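Local coordinates for putative sugar ABC transporter, substrate-binding protein (Clostridium phytofermentans, PDB 4WZZ) that probably binds sugars for import by an ABC transporter and holds alpha-L-rhamnopyranose in the pocket between its two lobes, at residues K77-A82 and A306-I311; D121-E126 and A145-S150; M168-D173 and C291-L296. All blocks are in the same frame, centred on the assembly; numbering follows the deposited sequence.

Interaction 1 is the fully buried contact: two helices on one face of the large mixed sheet meet through aliphatic carbons and a tyrosine face, and all five of its touching residues are buried. Interaction 2 belongs to the same lobe but joins loops at the strand ends. It is only partly buried and mainly polar, with an asparagine amide gripped by two carboxylates and two waters bridging. Interaction 3 lies in the other lobe, on the opposite side of the chain's centre from both, and is mixed: an alanine meets two aromatic rings, and one tyrosine–aspartate bond lies toward the surface. Strand 294-296 and helix 299-315 are consecutive in the chain.

Interaction 1 of 3, residues K77-A82 and A306-I311; sequences KQVIEA and AAYASI
Ile-80 and Ala-307 mark the closest backbone pair, their CA atoms 5.9 Å apart, where the axes of the two helical segments approach to 8.6 Å with N-to-C directions differing by 40°. This close approach is matched by the small Ala-307, whose methyl faces the other helix and is shared by two residues: its CB lies 3.6 Å from Val-79 CG1 and 3.7 Å from Ile-80 CD1. Val-79 carries the larger part of the contact. With CG1 anti to the backbone N (chi1 166°), that methyl is placed over one face of Tyr-308, 3.6 Å from the ring centroid and 17° off the ring normal, which defines a CH-pi contact; CG2 touches the phenol end, 3.8 Å from Tyr-308 CZ. Helices 67-82 and 299-315 are neighbours on one face of the N-terminal lobe's sheet in this alpha/beta periplasmic-binding fold, as their common footing shows: Ile-80, Ser-310 and Ile-311 all rest on Tyr-57 of strand 56-60. On the sheet side of Val-79, Ile-80 and Ile-311 run past each other in opposite directions, with Ile-80 CD1 3.9 Å from Ile-311 CG1. Ser-310 OG bonds Ala-306 O at 2.6 Å, while Ser-310 N reaches the same oxygen from the opposite face of its carbonyl plane, and Tyr-76 OH of the first helix is a further partner of the hydroxyl. Tyr-51, the first modelled residue, meets the Tyr-308 ring edge-to-face.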
loop_
_atom_site.group_PDB
_atom_site.type_symbol
_atom_site.label_atom_id
_atom_site.label_comp_id
_atom_site.label_asym_id
_atom_site.label_seq_id
_atom_site.Cartn_x
_atom_site.Cartn_y
_atom_site.Cartn_z
ATOM N N LYS A 77 7.674 -6.610 12.942
ATOM C CA LYS A 77 8.693 -7.230 13.775
ATOM C C LYS A 77 8.647 -6.676 15.200
ATOM O O LYS A 77 8.759 -7.422 16.173
ATOM C CB LYS A 77 10.075 -7.028 13.168
ATOM C CG LYS A 77 11.235 -7.474 14.070
ATOM C CD LYS A 77 12.545 -7.183 13.385
ATOM C CE LYS A 77 13.740 -7.510 14.273
ATOM N NZ LYS A 77 14.730 -8.405 13.604
ATOM N N GLN A 78 8.460 -5.369 15.320
ATOM C CA GLN A 78 8.488 -4.739 16.632
ATOM C C GLN A 78 7.438 -5.357 17.551
ATOM O O GLN A 78 7.728 -5.721 18.702
ATOM C CB GLN A 78 8.285 -3.237 16.484
ATOM C CG GLN A 78 8.640 -2.460 17.721
ATOM C CD GLN A 78 7.482 -2.378 18.680
ATOM O OE1 GLN A 78 7.597 -2.720 19.865
ATOM N NE2 GLN A 78 6.348 -1.918 18.175
ATOM N N VAL A 79 6.223 -5.506 17.040
ATOM C CA VAL A 79 5.122 -6.034 17.855
ATOM C C VAL A 79 5.279 -7.530 18.122
ATOM O O VAL A 79 5.065 -7.995 19.252
ATOM C CB VAL A 79 3.737 -5.722 17.213
ATOM C CG1 VAL A 79 2.621 -6.547 17.844
ATOM C CG2 VAL A 79 3.418 -4.240 17.360
ATOM N N ILE A 80 5.685 -8.281 17.103
ATOM C CA ILE A 80 5.888 -9.708 17.273
ATOM C C ILE A 80 6.914 -9.989 18.379
ATOM O O ILE A 80 6.679 -10.805 19.290
ATOM C CB ILE A 80 6.367 -10.328 15.956
ATOM C CG1 ILE A 80 5.252 -10.287 14.908
ATOM C CG2 ILE A 80 6.835 -11.746 16.191
ATOM C CD1 ILE A 80 3.991 -10.990 15.319
ATOM N N GLU A 81 8.052 -9.314 18.287
ATOM C CA GLU A 81 9.151 -9.487 19.232
ATOM C C GLU A 81 8.802 -8.971 20.630
ATOM O O GLU A 81 9.177 -9.568 21.625
ATOM C CB GLU A 81 10.409 -8.794 18.707
ATOM C CG GLU A 81 11.062 -9.564 17.554
ATOM C CD GLU A 81 12.372 -8.951 17.076
ATOM O OE1 GLU A 81 12.663 -7.770 17.402
ATOM O OE2 GLU A 81 13.112 -9.656 16.363
ATOM N N ALA A 82 8.108 -7.848 20.698
ATOM C CA ALA A 82 7.728 -7.277 21.989
ATOM C C ALA A 82 6.905 -8.266 22.781
ATOM O O ALA A 82 6.943 -8.276 24.011
ATOM C CB ALA A 82 6.949 -5.995 21.790
ATOM N N ALA A 306 -1.085 -5.671 11.669
ATOM C CA ALA A 306 -0.959 -6.985 11.059
ATOM C C ALA A 306 -0.312 -7.970 12.022
ATOM O O ALA A 306 -0.683 -9.160 12.046
ATOM C CB ALA A 306 -0.165 -6.900 9.759
ATOM N N ALA A 307 0.637 -7.489 12.828
ATOM C CA ALA A 307 1.257 -8.342 13.839
ATOM C C ALA A 307 0.256 -8.702 14.939
ATOM O O ALA A 307 0.166 -9.862 15.336
ATOM C CB ALA A 307 2.509 -7.675 14.436
ATOM N N TYR A 308 -0.498 -7.725 15.438
ATOM C CA TYR A 308 -1.496 -8.037 16.464
ATOM C C TYR A 308 -2.504 -9.059 15.945
ATOM O O TYR A 308 -2.910 -9.990 16.669
ATOM C CB TYR A 308 -2.212 -6.778 16.952
ATOM C CG TYR A 308 -1.353 -5.891 17.818
ATOM C CD1 TYR A 308 -0.831 -6.357 19.016
ATOM C CD2 TYR A 308 -1.066 -4.577 17.444
ATOM C CE1 TYR A 308 -0.046 -5.551 19.817
ATOM C CE2 TYR A 308 -0.289 -3.764 18.240
ATOM C CZ TYR A 308 0.217 -4.254 19.429
ATOM O OH TYR A 308 1.003 -3.462 20.234
ATOM N N ALA A 309 -2.920 -8.898 14.690
ATOM C CA ALA A 309 -3.902 -9.792 14.092
ATOM C C ALA A 309 -3.302 -11.178 13.867
ATOM O O ALA A 309 -3.972 -12.201 14.072
ATOM C CB ALA A 309 -4.443 -9.209 12.777
ATOM N N SER A 310 -2.025 -11.217 13.486
ATOM C CA SER A 310 -1.323 -12.479 13.321
ATOM C C SER A 310 -1.272 -13.252 14.645
ATOM O O SER A 310 -1.530 -14.451 14.695
ATOM C CB SER A 310 0.113 -12.226 12.863
ATOM O OG SER A 310 0.124 -11.624 11.582
ATOM N N ILE A 311 -0.902 -12.557 15.716
ATOM C CA ILE A 311 -0.837 -13.188 17.033
ATOM C C ILE A 311 -2.216 -13.677 17.430
ATOM O O ILE A 311 -2.345 -14.738 18.045
ATOM C CB ILE A 311 -0.308 -12.231 18.100
ATOM C CG1 ILE A 311 1.154 -11.870 17.794
ATOM C CG2 ILE A 311 -0.380 -12.885 19.494
ATOM C CD1 ILE A 311 1.695 -10.721 18.614
#

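Interaction 2 of 3, residues D121-E126 and A145-S150; sequences DTDALE and ATNANS
Both N-H groups of Asn-147 ND2 are taken by carboxylates, those of Asp-123 and Glu-126. Asp-123 lies at the edge of the amide: OD1 accepts from Asn-147 ND2 at 2.8 Å, nearly straight (N-H...O 177°) and in the amide plane, and is met on its anti side. The Glu-126 carboxylate stands nearly at right angles to the amide (83°). Its OE1, 3.0 Å from Asn-147 ND2, is met from above the carboxylate plane, and the bond is also tilted from the amide plane. Asn-147 OD1 takes a 2.7 Å bond from Ser-150 OG, which arrives above the carbonyl plane. Asn-147 CG stands between its own backbone N and carbonyl carbon (chi1 68°), a torsion that directs the amide toward Asp-123 and Glu-126, while Asn-147 N bonds Thr-122 O at 2.9 Å. The two loops leave the C-terminal ends of adjacent parallel strands, 114-117 and 138-142, whose beta-alpha-beta crossover runs through helix 126-134. Before that helix, Asp-123 N bonds Asp-121 OD1 in an Asx turn; Ala-124 N, from the opposite face of the carboxylate, completes an Asx motif, and a type I turn spans Asp-123 to Glu-126. Two waters extend the network: one donates to Thr-122 O and Ser-150 OG, the other donates to Glu-126 OE1 and accepts from Asn-149 ND2. On the strand side, where both also touch Ile-117, Leu-125 CD1 meets Thr-146 CG2 at 4.1 Å. Thr-191, next to the pocket residue Asn-192 in the other lobe, hydrogen-bonds Thr-122 OG1 and Ala-145 O, tying these loops across the cleft.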
loop_
_atom_site.group_PDB
_atom_site.type_symbol
_atom_site.label_atom_id
_atom_site.label_comp_id
_atom_site.label_asym_id
_atom_site.label_seq_id
_atom_site.Cartn_x
_atom_site.Cartn_y
_atom_site.Cartn_z
ATOM N N ASP A 121 0.638 -10.484 -6.608
ATOM C CA ASP A 121 -0.358 -10.961 -7.570
ATOM C C ASP A 121 -1.482 -11.552 -6.741
ATOM O O ASP A 121 -1.239 -12.181 -5.698
ATOM C CB ASP A 121 0.247 -12.011 -8.496
ATOM C CG ASP A 121 -0.712 -12.451 -9.620
ATOM O OD1 ASP A 121 -1.667 -13.216 -9.350
ATOM O OD2 ASP A 121 -0.482 -12.046 -10.777
ATOM N N THR A 122 -2.713 -11.345 -7.191
ATOM C CA THR A 122 -3.855 -11.669 -6.373
ATOM C C THR A 122 -4.067 -13.184 -6.309
ATOM O O THR A 122 -4.520 -13.715 -5.287
ATOM C CB THR A 122 -5.108 -10.991 -6.940
ATOM O OG1 THR A 122 -4.752 -9.676 -7.404
ATOM C CG2 THR A 122 -6.172 -10.889 -5.878
ATOM N N ASP A 123 -3.708 -13.868 -7.393
ATOM C CA ASP A 123 -4.052 -15.282 -7.571
ATOM C C ASP A 123 -2.867 -16.262 -7.659
ATOM O O ASP A 123 -2.994 -17.440 -7.312
ATOM C CB ASP A 123 -4.883 -15.431 -8.841
ATOM C CG ASP A 123 -6.249 -14.766 -8.732
ATOM O OD1 ASP A 123 -6.845 -14.764 -7.639
ATOM O OD2 ASP A 123 -6.727 -14.239 -9.753
ATOM N N ALA A 124 -1.734 -15.784 -8.148
ATOM C CA ALA A 124 -0.587 -16.642 -8.444
ATOM C C ALA A 124 0.020 -17.272 -7.199
ATOM O O ALA A 124 0.680 -18.310 -7.283
ATOM C CB ALA A 124 0.471 -15.851 -9.210
ATOM N N LEU A 125 -0.211 -16.663 -6.042
ATOM C CA LEU A 125 0.368 -17.171 -4.802
ATOM C C LEU A 125 -0.472 -18.279 -4.172
ATOM O O LEU A 125 -0.083 -18.852 -3.150
ATOM C CB LEU A 125 0.519 -16.026 -3.802
ATOM C CG LEU A 125 1.186 -14.756 -4.321
ATOM C CD1 LEU A 125 1.191 -13.734 -3.205
ATOM C CD2 LEU A 125 2.602 -15.054 -4.798
ATOM N N GLU A 126 -1.624 -18.579 -4.772
ATOM C CA GLU A 126 -2.608 -19.413 -4.102
ATOM C C GLU A 126 -2.079 -20.834 -3.860
ATOM O O GLU A 126 -2.286 -21.389 -2.784
ATOM C CB GLU A 126 -3.947 -19.442 -4.854
ATOM C CG GLU A 126 -4.958 -20.407 -4.207
ATOM C CD GLU A 126 -6.390 -20.248 -4.699
ATOM O OE1 GLU A 126 -6.692 -19.324 -5.490
ATOM O OE2 GLU A 126 -7.223 -21.069 -4.267
ATOM N N ALA A 145 -3.638 -7.392 -1.126
ATOM C CA ALA A 145 -4.345 -8.624 -0.764
ATOM C C ALA A 145 -4.030 -9.807 -1.680
ATOM O O ALA A 145 -3.992 -9.671 -2.908
ATOM C CB ALA A 145 -5.857 -8.370 -0.751
ATOM N N THR A 146 -3.846 -10.978 -1.071
ATOM C CA THR A 146 -3.989 -12.227 -1.795
ATOM C C THR A 146 -5.483 -12.421 -1.954
ATOM O O THR A 146 -6.274 -11.744 -1.299
ATOM C CB THR A 146 -3.501 -13.439 -1.000
ATOM O OG1 THR A 146 -4.247 -13.519 0.223
ATOM C CG2 THR A 146 -2.026 -13.314 -0.691
ATOM N N ASN A 147 -5.883 -13.363 -2.786
ATOM C CA ASN A 147 -7.315 -13.585 -2.936
ATOM C C ASN A 147 -7.954 -14.163 -1.658
ATOM O O ASN A 147 -7.261 -14.454 -0.695
ATOM C CB ASN A 147 -7.624 -14.399 -4.191
ATOM C CG ASN A 147 -7.153 -15.831 -4.125
ATOM O OD1 ASN A 147 -7.110 -16.457 -3.063
ATOM N ND2 ASN A 147 -6.798 -16.360 -5.283
ATOM N N ALA A 148 -9.281 -14.293 -1.636
ATOM C CA ALA A 148 -9.987 -14.685 -0.408
ATOM C C ALA A 148 -9.716 -16.131 0.007
ATOM O O ALA A 148 -9.817 -16.470 1.188
ATOM C CB ALA A 148 -11.476 -14.486 -0.573
ATOM N N ASN A 149 -9.389 -16.966 -0.970
ATOM C CA ASN A 149 -9.103 -18.382 -0.735
ATOM C C ASN A 149 -7.689 -18.630 -0.236
ATOM O O ASN A 149 -7.345 -19.760 0.132
ATOM C CB ASN A 149 -9.293 -19.176 -2.021
ATOM C CG ASN A 149 -10.750 -19.372 -2.372
ATOM O OD1 ASN A 149 -11.627 -19.244 -1.515
ATOM N ND2 ASN A 149 -11.020 -19.679 -3.636
ATOM N N SER A 150 -6.872 -17.584 -0.241
ATOM C CA SER A 150 -5.456 -17.697 0.070
ATOM C C SER A 150 -5.096 -17.104 1.431
ATOM O O SER A 150 -3.915 -16.959 1.742
ATOM C CB SER A 150 -4.643 -16.986 -1.027
ATOM O OG SER A 150 -4.803 -17.634 -2.283
HETATM O O HOH W 1 -3.268 -15.517 -3.966
HETATM O O HOH W 2 -9.176 -18.855 -5.934
#

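Interaction 3 of 3, residues M168-D173 and C291-L296; sequences MDAILD and CPYMFL
Tyr-293 is the first residue to meet segment 168-173, its ring directed at Ala-170 and Asp-173; Pro-292, just before it, touches Ile-174 of the same helix. The ring leaves the backbone with CG between N and the carbonyl carbon (chi1 56°), and this turn carries the hydroxyl to the helix. Tyr-293 CE2 lies 3.6 Å from Ala-170 CB, an oblique approach, while Tyr-293 OH donates to Asp-173 OD2 at 2.6 Å. The carboxylate is only 28° from the ring plane, and OD2 sits at the ring edge. Two residues on, Phe-295 points at the helix and presents its edge, with CE1 4.0 Å from Ala-170 CB, so one methyl serves both rings. Phe-295 belongs to strand 294-296, which pairs with strand 357-359 in the C-terminal lobe of the fold, and it also bonds through its backbone to Gly-272 of strand 269-272. Lys-358 makes a cation-pi contact with Tyr-293. The short bond uses the anti lone pair of Asp-173 OD2, and with the phenol as donor it should favour an ionised carboxylate, perhaps offsetting the opposite influence of the nearby helix C-terminus.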
loop_
_atom_site.group_PDB
_atom_site.type_symbol
_atom_site.label_atom_id
_atom_site.label_comp_id
_atom_site.label_asym_id
_atom_site.label_seq_id
_atom_site.Cartn_x
_atom_site.Cartn_y
_atom_site.Cartn_z
HETATM N N MSE A 168 -9.122 11.056 -6.548
HETATM C CA MSE A 168 -9.897 11.702 -7.615
HETATM C C MSE A 168 -10.156 13.160 -7.269
HETATM O O MSE A 168 -10.061 14.030 -8.134
HETATM C CB MSE A 168 -11.211 10.987 -7.908
HETATM C CG MSE A 168 -11.058 9.689 -8.691
HETATM SE SE MSE A 168 -9.947 9.860 -10.329
HETATM C CE MSE A 168 -10.771 11.460 -11.099
ATOM N N ASP A 169 -10.505 13.429 -6.015
ATOM C CA ASP A 169 -10.756 14.808 -5.592
ATOM C C ASP A 169 -9.476 15.623 -5.680
ATOM O O ASP A 169 -9.522 16.791 -6.069
ATOM C CB ASP A 169 -11.350 14.864 -4.181
ATOM C CG ASP A 169 -12.817 14.416 -4.137
ATOM O OD1 ASP A 169 -13.495 14.466 -5.190
ATOM O OD2 ASP A 169 -13.300 14.006 -3.050
ATOM N N ALA A 170 -8.324 15.012 -5.375
ATOM C CA ALA A 170 -7.053 15.688 -5.539
ATOM C C ALA A 170 -6.793 16.047 -6.980
ATOM O O ALA A 170 -6.412 17.177 -7.298
ATOM C CB ALA A 170 -5.903 14.834 -4.998
ATOM N N ILE A 171 -7.010 15.100 -7.883
ATOM C CA ILE A 171 -6.798 15.385 -9.303
ATOM C C ILE A 171 -7.711 16.517 -9.773
ATOM O O ILE A 171 -7.276 17.426 -10.472
ATOM C CB ILE A 171 -6.998 14.122 -10.157
ATOM C CG1 ILE A 171 -5.900 13.079 -9.853
ATOM C CG2 ILE A 171 -6.985 14.470 -11.623
ATOM C CD1 ILE A 171 -6.386 11.645 -10.022
ATOM N N LEU A 172 -8.971 16.469 -9.360
ATOM C CA LEU A 172 -9.937 17.466 -9.779
ATOM C C LEU A 172 -9.498 18.861 -9.311
ATOM O O LEU A 172 -9.624 19.840 -10.032
ATOM C CB LEU A 172 -11.324 17.122 -9.229
ATOM C CG LEU A 172 -12.432 18.096 -9.644
ATOM C CD1 LEU A 172 -12.666 18.036 -11.147
ATOM C CD2 LEU A 172 -13.707 17.800 -8.892
ATOM N N ASP A 173 -9.015 18.932 -8.079
ATOM C CA ASP A 173 -8.567 20.186 -7.486
ATOM C C ASP A 173 -7.313 20.696 -8.172
ATOM O O ASP A 173 -7.263 21.815 -8.684
ATOM C CB ASP A 173 -8.294 19.958 -5.996
ATOM C CG ASP A 173 -7.756 21.195 -5.301
ATOM O OD1 ASP A 173 -8.148 22.329 -5.675
ATOM O OD2 ASP A 173 -6.958 21.033 -4.363
ATOM N N CYS A 291 4.133 18.806 -6.253
ATOM C CA CYS A 291 3.100 18.121 -5.489
ATOM C C CYS A 291 2.459 19.010 -4.429
ATOM O O CYS A 291 3.051 19.298 -3.398
ATOM C CB CYS A 291 3.723 16.899 -4.815
ATOM S SG CYS A 291 2.575 15.911 -3.811
ATOM N N PRO A 292 1.222 19.448 -4.673
ATOM C CA PRO A 292 0.553 20.316 -3.709
ATOM C C PRO A 292 0.149 19.562 -2.459
ATOM O O PRO A 292 0.102 20.161 -1.387
ATOM C CB PRO A 292 -0.693 20.798 -4.465
ATOM C CG PRO A 292 -0.467 20.415 -5.880
ATOM C CD PRO A 292 0.430 19.251 -5.895
ATOM N N TYR A 293 -0.109 18.267 -2.615
ATOM C CA TYR A 293 -0.449 17.389 -1.503
ATOM C C TYR A 293 -0.612 15.977 -2.009
ATOM O O TYR A 293 -0.754 15.731 -3.221
ATOM C CB TYR A 293 -1.701 17.835 -0.734
ATOM C CG TYR A 293 -2.975 17.996 -1.553
ATOM C CD1 TYR A 293 -3.292 19.210 -2.143
ATOM C CD2 TYR A 293 -3.885 16.950 -1.683
ATOM C CE1 TYR A 293 -4.464 19.380 -2.860
ATOM C CE2 TYR A 293 -5.086 17.122 -2.397
ATOM C CZ TYR A 293 -5.353 18.337 -2.983
ATOM O OH TYR A 293 -6.517 18.543 -3.710
HETATM N N MSE A 294 -0.506 15.047 -1.070
HETATM C CA MSE A 294 -0.652 13.624 -1.390
HETATM C C MSE A 294 -1.186 12.923 -0.145
HETATM O O MSE A 294 -1.527 13.583 0.845
HETATM C CB MSE A 294 0.679 13.053 -1.867
HETATM C CG MSE A 294 1.825 13.270 -0.927
HETATM SE SE MSE A 294 1.905 11.827 0.380
HETATM C CE MSE A 294 3.645 12.329 1.251
ATOM N N PHE A 295 -1.310 11.600 -0.196
ATOM C CA PHE A 295 -1.913 10.855 0.902
ATOM C C PHE A 295 -1.108 9.624 1.249
ATOM O O PHE A 295 -0.439 9.034 0.410
ATOM C CB PHE A 295 -3.332 10.395 0.521
ATOM C CG PHE A 295 -4.222 11.515 0.089
ATOM C CD1 PHE A 295 -4.168 11.985 -1.209
ATOM C CD2 PHE A 295 -5.099 12.110 0.980
ATOM C CE1 PHE A 295 -4.953 13.037 -1.608
ATOM C CE2 PHE A 295 -5.898 13.162 0.557
ATOM C CZ PHE A 295 -5.810 13.614 -0.717
ATOM N N LEU A 296 -1.215 9.203 2.500
ATOM C CA LEU A 296 -0.776 7.862 2.852
ATOM C C LEU A 296 -1.471 7.470 4.146
ATOM O O LEU A 296 -2.665 7.762 4.316
ATOM C CB LEU A 296 0.764 7.779 2.927
ATOM C CG LEU A 296 1.331 6.366 2.679
ATOM C CD1 LEU A 296 1.273 6.005 1.199
ATOM C CD2 LEU A 296 2.764 6.238 3.225
#